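Local coordinates for soluble lytic murein transglycosylase (Escherichia coli, PDB 1QSA), which cleaves the glycosidic bonds between N-acetylmuramic acid and N-acetylglucosamine in peptidoglycan, forming a 1,6-anhydro bond in the muramic acid residue, at residues S8-I13 and P39-R44; Q15-D18 and V24-Q27; E390-N395 and N426-L431. All blocks are in the same frame, centred on the assembly; numbering follows the deposited sequence. Where two conformers were deposited one is given.

In the fold
Contacts 1 and 2 lie side by side in the alpha-superhelix: both use helix 3-18, their centres lie 9 Å apart, and contact 2 is nested within the chain loop that contact 1 closes. The Arg44 NH2 to Asp18 OD1 salt bridge of 2.9 Å ties them together beside a bound glycerol. Contact 3, in the L-domain family region, comes much later in the chain, yet its centre is only 18 Å from that of contact 1, and Tyr10 CD2 touches Trp394 NE1 at 3.6 Å. It is also the contact nearest the catalytic region, with the Asp430 side chain about 12 Å from that of Glu478, the predicted active-site residue.

Contact 1 of 3, residues S8-I13 and P39-R44; sequences SRYAQI and PYLEYR. With GOL (glycerol), chain V; ACT (acetate ion), chain O.
Two nearly parallel helices of the alpha-superhelix, 3-18 and 38-48, meet here through Tyr10, Ile13 and Leu41 and share a small polar site filled by glycerol and acetate. The local axes run 12.2 Å apart at 16°, wide for packed helices, so long side chains and the bound molecules bridge the interval. Tyr10 projects its ring across because CG stands opposite the backbone N (chi1 -172°). The ring and the Leu41 side chain pass in opposite directions, Tyr10 CE1 lying 3.8 Å from Leu41 CG. One turn on, Ile13 contributes its branch methyl, CG2, which meets Leu41 CD2 at 4.0 Å.

The hydroxyl at the end of Tyr10 serves two partners. It accepts a hydrogen bond from glycerol O3 at 2.9 Å and donates one to acetate OXT, with 2.6 Å between Tyr10 OH and that oxygen. Glycerol O2 is taken by Arg44 NH1 at 2.6 Å, a weak bond bent to 129°, while the other end of the guanidinium is paired with Asp18. Acetate also binds Lys14, and its methyl rests over one face of the Tyr40 ring, 3.6 Å from Tyr40 CD1; the Tyr40 hydroxyl itself bonds to Glu403. With a phenylalanine in place of Tyr10 the apolar contact with Leu41 could persist, but glycerol O3 and the acetate would probably lose the hydroxyl that joins them. Both small molecules probably come from the crystallisation liquor; their binding implies a site that couples an apolar floor at Leu41 with phenol and basic groups able to hold hydroxyls and an anion.

Contact 2 of 3, residues Q15-D18 and V24-Q27; sequences QAWD and VVEQ
Trp17 and Val25 form the heart of this contact, their side chains crossing at about a right angle, and the indole is best read outward from its root. Trp17 CB lies 3.7 Å from Val25 CG2, the same methyl that is also close to the Trp17 backbone N. Next comes CG, still beside CG2. At the fusion of the two rings the partner changes: CD2 and, beyond it, CE3 lie under the other methyl, with Trp17 CE3 to Val25 CG1 at 3.6 Å. CZ3 remains near that methyl at 3.8 Å from Val25 CG1. The result is a CH-pi contact, Val25 CG1 standing 3.9 Å from the centroid of the Trp17 six-membered ring and 23° off its normal, displaced toward the rim. Val25 can present both methyls because CG1 is opposite its backbone N (chi1 173°), which sends one branch over the ring and the other to the base of the tryptophan.

Arg44 makes a cation-pi contact on the face opposite Val25; Leu41 and Gln45, also of helix 38-48, touch the indole, and Asp48 accepts the hydrogen bond from NE1, fixing the turn of the ring. One residue earlier, Ala16 CB packs 3.5 Å from Val24 CG1, tighter than usual van der Waals contact, and 4.1 Å from Val25 CG2. Small residue against branched residue is consistent with the close approach of helices 3-18 and 22-28, consecutive and joined by a short turn, in keeping with the stacked helical hairpins from which an alpha-superhelix is built.

Contact 3 of 3, residues E390-N395 and N426-L431; sequences ELMYWN and NQWWDL
Between Glu390 and Asn395 a single side chain, Met392, reaches Trp428, Asp430 and Leu431. The preceding residues face elsewhere: Glu390 uses OE1 for a salt bridge to Arg7 and a hydrogen bond to Tyr35, which ties this helix to helix 3-18 and to the loop before helix 38-48, and Leu391 packs on Thr399 and Glu403 of helix 397-408. The Met392 side chain sets off toward residues 426-431. Its CB lies 3.6 Å from Trp428 NE1, and CG sits almost exactly on the normal of the five-membered ring, 3.8 Å from that Trp428 centroid and 2° off the perpendicular. Bends at chi2 (-56°) and chi3 (-73°) keep the rest of the chain near the indole, giving a longer-range Met-aromatic contact in which Met392 SD is 5.0 Å from the centroid of the Trp428 five-membered ring. The opposite face of this ring is covered by Asn426 CB, so the indole is held between the two residues.

This is packing within the L-domain family region, where the C-terminal end of helix 383-393 meets the start of helix 429-438; Trp428 is the N-cap residue of the latter. The Met392 methyl stays near Trp428 CD1, with CE also 3.5 Å from Asp430 OD1, while the Met392 and Leu431 side chains reach toward each other, with Met392 CG 3.8 Å from Leu431 CD1. Trp394 leaves helical geometry and gives its NE1 to Tyr35. Asn395, at positive phi, is the C-prime residue of a Schellman motif, with Leu396 N bonded to Leu391 O and Asn395 N to Met392 O.

Contact 1 of 3, residues S8-I13 and P39-R44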
loop_
_atom_site.group_PDB
_atom_site.type_symbol
_atom_site.label_atom_id
_atom_site.label_comp_id
_atom_site.label_asym_id
_atom_site.label_seq_id
_atom_site.Cartn_x
_atom_site.Cartn_y
_atom_site.Cartn_z
ATOM N N SER A 8 -6.994 -30.979 19.665
ATOM C CA SER A 8 -7.693 -31.986 18.858
ATOM C C SER A 8 -9.200 -31.706 18.852
ATOM O O SER A 8 -9.827 -31.727 17.789
ATOM C CB SER A 8 -7.446 -33.407 19.392
ATOM O OG SER A 8 -6.093 -33.810 19.230
ATOM N N ARG A 9 -9.768 -31.434 20.027
ATOM C CA ARG A 9 -11.209 -31.158 20.124
ATOM C C ARG A 9 -11.577 -29.890 19.355
ATOM O O ARG A 9 -12.648 -29.824 18.752
ATOM C CB ARG A 9 -11.669 -31.055 21.578
ATOM C CG ARG A 9 -11.478 -32.359 22.363
ATOM C CD ARG A 9 -12.398 -32.432 23.574
ATOM N NE ARG A 9 -12.290 -31.293 24.487
ATOM C CZ ARG A 9 -11.293 -31.111 25.347
ATOM N NH1 ARG A 9 -10.247 -31.932 25.336
ATOM N NH2 ARG A 9 -11.297 -30.059 26.146
ATOM N N TYR A 10 -10.657 -28.926 19.311
ATOM C CA TYR A 10 -10.905 -27.666 18.588
ATOM C C TYR A 10 -11.023 -27.938 17.090
ATOM O O TYR A 10 -11.965 -27.480 16.436
ATOM C CB TYR A 10 -9.782 -26.651 18.861
ATOM C CG TYR A 10 -10.064 -25.276 18.300
ATOM C CD1 TYR A 10 -11.035 -24.457 18.871
ATOM C CD2 TYR A 10 -9.356 -24.798 17.197
ATOM C CE1 TYR A 10 -11.302 -23.188 18.354
ATOM C CE2 TYR A 10 -9.616 -23.523 16.672
ATOM C CZ TYR A 10 -10.589 -22.734 17.259
ATOM O OH TYR A 10 -10.860 -21.481 16.740
ATOM N N ALA A 11 -10.062 -28.666 16.532
ATOM C CA ALA A 11 -10.103 -29.000 15.108
ATOM C C ALA A 11 -11.359 -29.834 14.807
ATOM O O ALA A 11 -12.033 -29.621 13.792
ATOM C CB ALA A 11 -8.847 -29.771 14.711
ATOM N N GLN A 12 -11.709 -30.727 15.722
ATOM C CA GLN A 12 -12.870 -31.593 15.532
ATOM C C GLN A 12 -14.201 -30.855 15.588
ATOM O O GLN A 12 -15.106 -31.140 14.783
ATOM C CB GLN A 12 -12.800 -32.779 16.509
ATOM C CG GLN A 12 -11.639 -33.729 16.149
ATOM C CD GLN A 12 -11.072 -34.501 17.338
ATOM O OE1 GLN A 12 -11.484 -34.311 18.486
ATOM N NE2 GLN A 12 -10.098 -35.375 17.060
ATOM N N ILE A 13 -14.328 -29.885 16.489
ATOM C CA ILE A 13 -15.582 -29.144 16.579
ATOM C C ILE A 13 -15.778 -28.274 15.330
ATOM O O ILE A 13 -16.894 -28.116 14.855
ATOM C CB ILE A 13 -15.703 -28.329 17.898
ATOM C CG1 ILE A 13 -17.170 -27.977 18.166
ATOM C CG2 ILE A 13 -14.855 -27.058 17.849
ATOM C CD1 ILE A 13 -17.390 -27.279 19.507
ATOM N N PRO A 39 -13.186 -18.081 22.714
ATOM C CA PRO A 39 -13.933 -16.866 22.331
ATOM C C PRO A 39 -14.265 -16.827 20.832
ATOM O O PRO A 39 -15.277 -16.242 20.438
ATOM C CB PRO A 39 -12.981 -15.734 22.729
ATOM C CG PRO A 39 -12.283 -16.293 23.931
ATOM C CD PRO A 39 -11.985 -17.725 23.495
ATOM N N TYR A 40 -13.410 -17.416 19.992
ATOM C CA TYR A 40 -13.688 -17.472 18.552
ATOM C C TYR A 40 -14.894 -18.371 18.268
ATOM O O TYR A 40 -15.667 -18.110 17.341
ATOM C CB TYR A 40 -12.462 -17.921 17.761
ATOM C CG TYR A 40 -11.411 -16.847 17.624
ATOM C CD1 TYR A 40 -11.445 -15.943 16.555
ATOM C CD2 TYR A 40 -10.373 -16.732 18.551
ATOM C CE1 TYR A 40 -10.476 -14.955 16.414
ATOM C CE2 TYR A 40 -9.384 -15.736 18.412
ATOM C CZ TYR A 40 -9.453 -14.854 17.340
ATOM O OH TYR A 40 -8.519 -13.857 17.199
ATOM N N LEU A 41 -15.042 -19.444 19.040
ATOM C CA LEU A 41 -16.189 -20.345 18.895
ATOM C C LEU A 41 -17.467 -19.602 19.332
ATOM O O LEU A 41 -18.522 -19.748 18.714
ATOM C CB LEU A 41 -15.996 -21.596 19.769
ATOM C CG LEU A 41 -14.867 -22.546 19.357
ATOM C CD1 LEU A 41 -14.782 -23.674 20.379
ATOM C CD2 LEU A 41 -15.112 -23.095 17.952
ATOM N N GLU A 42 -17.378 -18.833 20.412
ATOM C CA GLU A 42 -18.530 -18.085 20.896
ATOM C C GLU A 42 -18.944 -17.056 19.851
ATOM O O GLU A 42 -20.136 -16.846 19.610
ATOM C CB GLU A 42 -18.187 -17.349 22.187
ATOM C CG GLU A 42 -17.948 -18.231 23.375
ATOM C CD GLU A 42 -17.663 -17.428 24.623
ATOM O OE1 GLU A 42 -16.590 -16.795 24.696
ATOM O OE2 GLU A 42 -18.517 -17.427 25.533
ATOM N N TYR A 43 -17.950 -16.424 19.226
ATOM C CA TYR A 43 -18.212 -15.429 18.198
ATOM C C TYR A 43 -18.952 -16.087 17.037
ATOM O O TYR A 43 -19.925 -15.529 16.518
ATOM C CB TYR A 43 -16.894 -14.803 17.711
ATOM C CG TYR A 43 -17.066 -13.891 16.508
ATOM C CD1 TYR A 43 -17.464 -12.561 16.663
ATOM C CD2 TYR A 43 -16.865 -14.373 15.215
ATOM C CE1 TYR A 43 -17.659 -11.728 15.546
ATOM C CE2 TYR A 43 -17.060 -13.556 14.096
ATOM C CZ TYR A 43 -17.456 -12.236 14.273
ATOM O OH TYR A 43 -17.660 -11.451 13.153
ATOM N N ARG A 44 -18.498 -17.272 16.639
ATOM C CA ARG A 44 -19.132 -17.999 15.541
ATOM C C ARG A 44 -20.584 -18.333 15.900
ATOM O O ARG A 44 -21.489 -18.175 15.078
ATOM C CB ARG A 44 -18.340 -19.275 15.209
ATOM C CG ARG A 44 -18.814 -19.951 13.925
ATOM C CD ARG A 44 -17.935 -21.159 13.561
ATOM N NE ARG A 44 -18.467 -21.889 12.410
ATOM C CZ ARG A 44 -17.820 -22.830 11.721
ATOM N NH1 ARG A 44 -16.592 -23.213 12.045
ATOM N NH2 ARG A 44 -18.428 -23.420 10.706
HETATM C C1 GOL V . -13.716 -19.656 13.159
HETATM O O1 GOL V . -15.030 -19.128 13.155
HETATM C C2 GOL V . -13.685 -21.082 13.719
HETATM O O2 GOL V . -14.463 -21.939 12.882
HETATM C C3 GOL V . -14.228 -21.149 15.147
HETATM O O3 GOL V . -13.427 -20.399 16.044
HETATM C C ACT O . -10.152 -19.928 13.828
HETATM O O ACT O . -10.308 -19.667 12.619
HETATM O OXT ACT O . -10.111 -21.097 14.258
HETATM C CH3 ACT O . -9.979 -18.782 14.813
#

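Contact 2 of 3, residues Q15-D18 and V24-Q27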
loop_
_atom_site.group_PDB
_atom_site.type_symbol
_atom_site.label_atom_id
_atom_site.label_comp_id
_atom_site.label_asym_id
_atom_site.label_seq_id
_atom_site.Cartn_x
_atom_site.Cartn_y
_atom_site.Cartn_z
ATOM N N GLN A 15 -14.647 -29.013 12.321
ATOM C CA GLN A 15 -14.987 -29.945 11.251
ATOM C C GLN A 15 -16.493 -30.250 11.324
ATOM O O GLN A 15 -17.177 -30.241 10.304
ATOM C CB GLN A 15 -14.172 -31.228 11.408
ATOM C CG GLN A 15 -14.469 -32.324 10.387
ATOM C CD GLN A 15 -13.618 -33.577 10.635
ATOM O OE1 GLN A 15 -13.614 -34.135 11.739
ATOM N NE2 GLN A 15 -12.894 -34.016 9.612
ATOM N N ALA A 16 -16.999 -30.503 12.531
ATOM C CA ALA A 16 -18.421 -30.794 12.717
ATOM C C ALA A 16 -19.278 -29.588 12.327
ATOM O O ALA A 16 -20.280 -29.728 11.621
ATOM C CB ALA A 16 -18.703 -31.186 14.176
ATOM N N TRP A 17 -18.877 -28.408 12.802
ATOM C CA TRP A 17 -19.587 -27.157 12.540
ATOM C C TRP A 17 -19.638 -26.859 11.036
ATOM O O TRP A 17 -20.683 -26.453 10.522
ATOM C CB TRP A 17 -18.884 -26.017 13.283
ATOM C CG TRP A 17 -19.756 -24.886 13.745
ATOM C CD1 TRP A 17 -20.771 -24.274 13.056
ATOM C CD2 TRP A 17 -19.616 -24.170 14.977
ATOM N NE1 TRP A 17 -21.253 -23.209 13.784
ATOM C CE2 TRP A 17 -20.564 -23.124 14.966
ATOM C CE3 TRP A 17 -18.770 -24.307 16.088
ATOM C CZ2 TRP A 17 -20.692 -22.216 16.025
ATOM C CZ3 TRP A 17 -18.895 -23.407 17.139
ATOM C CH2 TRP A 17 -19.851 -22.371 17.101
ATOM N N ASP A 18 -18.542 -27.123 10.325
ATOM C CA ASP A 18 -18.493 -26.886 8.880
ATOM C C ASP A 18 -19.502 -27.785 8.145
ATOM O O ASP A 18 -19.994 -27.440 7.066
ATOM C CB ASP A 18 -17.074 -27.131 8.345
ATOM C CG ASP A 18 -16.106 -26.003 8.688
ATOM O OD1 ASP A 18 -16.521 -24.950 9.217
ATOM O OD2 ASP A 18 -14.908 -26.165 8.408
ATOM N N VAL A 24 -23.195 -32.520 17.370
ATOM C CA VAL A 24 -21.801 -32.703 17.780
ATOM C C VAL A 24 -21.285 -31.379 18.368
ATOM O O VAL A 24 -20.677 -31.371 19.434
ATOM C CB VAL A 24 -20.911 -33.112 16.579
ATOM C CG1 VAL A 24 -19.421 -33.136 16.976
ATOM C CG2 VAL A 24 -21.329 -34.499 16.064
ATOM N N VAL A 25 -21.542 -30.263 17.686
ATOM C CA VAL A 25 -21.071 -28.962 18.177
ATOM C C VAL A 25 -21.625 -28.629 19.566
ATOM O O VAL A 25 -20.886 -28.208 20.457
ATOM C CB VAL A 25 -21.425 -27.818 17.197
ATOM C CG1 VAL A 25 -21.063 -26.457 17.820
ATOM C CG2 VAL A 25 -20.667 -28.018 15.870
ATOM N N GLU A 26 -22.920 -28.835 19.752
ATOM C CA GLU A 26 -23.566 -28.541 21.034
ATOM C C GLU A 26 -22.954 -29.324 22.181
ATOM O O GLU A 26 -22.726 -28.778 23.258
ATOM C CB GLU A 26 -25.068 -28.827 20.957
ATOM C CG GLU A 26 -25.831 -27.810 20.122
ATOM C CD GLU A 26 -27.283 -28.208 19.854
ATOM O OE1 GLU A 26 -27.754 -29.230 20.410
ATOM O OE2 GLU A 26 -27.951 -27.492 19.073
ATOM N N GLN A 27 -22.651 -30.594 21.928
ATOM C CA GLN A 27 -22.070 -31.451 22.950
ATOM C C GLN A 27 -20.627 -31.085 23.277
ATOM O O GLN A 27 -20.213 -31.166 24.432
ATOM C CB GLN A 27 -22.139 -32.919 22.522
ATOM C CG GLN A 27 -21.657 -33.872 23.605
ATOM C CD GLN A 27 -21.724 -35.325 23.186
ATOM O OE1 GLN A 27 -22.582 -35.724 22.382
ATOM N NE2 GLN A 27 -20.813 -36.130 23.721
#

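Contact 3 of 3, residues E390-N395 and N426-L431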
loop_
_atom_site.group_PDB
_atom_site.type_symbol
_atom_site.label_atom_id
_atom_site.label_comp_id
_atom_site.label_asym_id
_atom_site.label_seq_id
_atom_site.Cartn_x
_atom_site.Cartn_y
_atom_site.Cartn_z
ATOM N N GLU A 390 -1.952 -20.259 19.672
ATOM C CA GLU A 390 -2.861 -21.220 19.057
ATOM C C GLU A 390 -3.100 -20.900 17.595
ATOM O O GLU A 390 -3.104 -21.795 16.764
ATOM C CB GLU A 390 -4.203 -21.282 19.799
ATOM C CG GLU A 390 -4.081 -21.865 21.200
ATOM C CD GLU A 390 -3.207 -23.108 21.214
ATOM O OE1 GLU A 390 -3.624 -24.110 20.608
ATOM O OE2 GLU A 390 -2.084 -23.071 21.788
ATOM N N LEU A 391 -3.324 -19.622 17.294
ATOM C CA LEU A 391 -3.577 -19.215 15.910
ATOM C C LEU A 391 -2.393 -19.555 15.000
ATOM O O LEU A 391 -2.583 -20.074 13.901
ATOM C CB LEU A 391 -3.917 -17.732 15.856
ATOM C CG LEU A 391 -5.249 -17.359 16.523
ATOM C CD1 LEU A 391 -5.322 -15.840 16.703
ATOM C CD2 LEU A 391 -6.431 -17.891 15.676
ATOM N N MET A 392 -1.175 -19.364 15.503
ATOM C CA MET A 392 0.013 -19.686 14.713
ATOM C C MET A 392 0.144 -21.213 14.568
ATOM O O MET A 392 0.515 -21.711 13.506
ATOM C CB MET A 392 1.266 -19.060 15.349
ATOM C CG MET A 392 1.292 -17.532 15.283
ATOM S SD MET A 392 1.128 -16.908 13.580
ATOM C CE MET A 392 2.750 -17.319 12.922
ATOM N N TYR A 393 -0.233 -21.951 15.617
ATOM C CA TYR A 393 -0.185 -23.408 15.578
ATOM C C TYR A 393 -1.075 -23.940 14.445
ATOM O O TYR A 393 -0.707 -24.888 13.749
ATOM C CB TYR A 393 -0.637 -24.008 16.905
ATOM C CG TYR A 393 -0.615 -25.512 16.884
ATOM C CD1 TYR A 393 0.593 -26.203 16.945
ATOM C CD2 TYR A 393 -1.799 -26.253 16.791
ATOM C CE1 TYR A 393 0.624 -27.593 16.919
ATOM C CE2 TYR A 393 -1.777 -27.643 16.767
ATOM C CZ TYR A 393 -0.559 -28.306 16.834
ATOM O OH TYR A 393 -0.510 -29.681 16.835
ATOM N N TRP A 394 -2.223 -23.298 14.237
ATOM C CA TRP A 394 -3.149 -23.705 13.174
ATOM C C TRP A 394 -2.876 -23.032 11.824
ATOM O O TRP A 394 -3.665 -23.186 10.881
ATOM C CB TRP A 394 -4.600 -23.420 13.596
ATOM C CG TRP A 394 -5.040 -24.181 14.816
ATOM C CD1 TRP A 394 -5.427 -23.650 16.008
ATOM C CD2 TRP A 394 -5.151 -25.605 14.949
ATOM N NE1 TRP A 394 -5.773 -24.653 16.882
ATOM C CE2 TRP A 394 -5.615 -25.863 16.261
ATOM C CE3 TRP A 394 -4.905 -26.689 14.090
ATOM C CZ2 TRP A 394 -5.839 -27.167 16.740
ATOM C CZ3 TRP A 394 -5.134 -27.993 14.571
ATOM C CH2 TRP A 394 -5.595 -28.212 15.881
ATOM N N ASN A 395 -1.777 -22.289 11.730
ATOM C CA ASN A 395 -1.405 -21.583 10.500
ATOM C C ASN A 395 -2.466 -20.570 10.054
ATOM O O ASN A 395 -2.735 -20.406 8.859
ATOM C CB ASN A 395 -1.080 -22.591 9.387
ATOM C CG ASN A 395 0.092 -23.486 9.749
ATOM O OD1 ASN A 395 1.160 -22.999 10.085
ATOM N ND2 ASN A 395 -0.130 -24.790 9.756
ATOM N N ASN A 426 10.215 -18.004 18.265
ATOM C CA ASN A 426 9.210 -19.030 18.019
ATOM C C ASN A 426 8.986 -19.311 16.540
ATOM O O ASN A 426 8.135 -20.130 16.180
ATOM C CB ASN A 426 7.898 -18.620 18.677
ATOM C CG ASN A 426 7.904 -18.914 20.148
ATOM O OD1 ASN A 426 7.789 -20.070 20.544
ATOM N ND2 ASN A 426 8.117 -17.897 20.958
ATOM N N GLN A 427 9.832 -18.721 15.701
ATOM C CA GLN A 427 9.739 -18.872 14.256
ATOM C C GLN A 427 8.421 -18.367 13.663
ATOM O O GLN A 427 7.944 -18.895 12.651
ATOM C CB GLN A 427 10.062 -20.305 13.813
ATOM C CG GLN A 427 11.450 -20.718 14.244
ATOM C CD GLN A 427 11.950 -21.961 13.554
ATOM O OE1 GLN A 427 11.195 -22.669 12.876
ATOM N NE2 GLN A 427 13.232 -22.244 13.722
ATOM N N TRP A 428 7.852 -17.350 14.309
ATOM C CA TRP A 428 6.629 -16.681 13.835
ATOM C C TRP A 428 7.228 -15.503 13.049
ATOM O O TRP A 428 7.220 -14.347 13.503
ATOM C CB TRP A 428 5.802 -16.155 15.011
ATOM C CG TRP A 428 5.265 -17.229 15.946
ATOM C CD1 TRP A 428 5.128 -18.561 15.686
ATOM C CD2 TRP A 428 4.777 -17.022 17.278
ATOM N NE1 TRP A 428 4.577 -19.203 16.780
ATOM C CE2 TRP A 428 4.353 -18.281 17.769
ATOM C CE3 TRP A 428 4.658 -15.897 18.106
ATOM C CZ2 TRP A 428 3.815 -18.445 19.061
ATOM C CZ3 TRP A 428 4.124 -16.061 19.395
ATOM C CH2 TRP A 428 3.712 -17.332 19.851
ATOM N N TRP A 429 7.768 -15.823 11.872
ATOM C CA TRP A 429 8.485 -14.844 11.038
ATOM C C TRP A 429 7.686 -13.602 10.690
ATOM O O TRP A 429 8.210 -12.479 10.766
ATOM C CB TRP A 429 9.017 -15.513 9.773
ATOM C CG TRP A 429 9.686 -16.847 10.037
ATOM C CD1 TRP A 429 9.350 -18.051 9.482
ATOM C CD2 TRP A 429 10.828 -17.093 10.872
ATOM N NE1 TRP A 429 10.221 -19.022 9.907
ATOM C CE2 TRP A 429 11.139 -18.463 10.757
ATOM C CE3 TRP A 429 11.617 -16.285 11.707
ATOM C CZ2 TRP A 429 12.213 -19.052 11.436
ATOM C CZ3 TRP A 429 12.698 -16.878 12.393
ATOM C CH2 TRP A 429 12.980 -18.247 12.245
ATOM N N ASP A 430 6.441 -13.803 10.256
ATOM C CA ASP A 430 5.599 -12.650 9.943
ATOM C C ASP A 430 5.347 -11.743 11.155
ATOM O O ASP A 430 5.380 -10.512 11.042
ATOM C CB ASP A 430 4.285 -13.044 9.238
ATOM C CG ASP A 430 3.560 -14.211 9.874
ATOM O OD1 ASP A 430 3.897 -14.683 10.980
ATOM O OD2 ASP A 430 2.620 -14.692 9.216
ATOM N N LEU A 431 5.119 -12.339 12.323
ATOM C CA LEU A 431 4.890 -11.547 13.525
ATOM C C LEU A 431 6.142 -10.782 13.933
ATOM O O LEU A 431 6.056 -9.657 14.418
ATOM C CB LEU A 431 4.382 -12.434 14.674
ATOM C CG LEU A 431 3.103 -13.206 14.323
ATOM C CD1 LEU A 431 2.578 -13.929 15.581
ATOM C CD2 LEU A 431 2.038 -12.227 13.788
#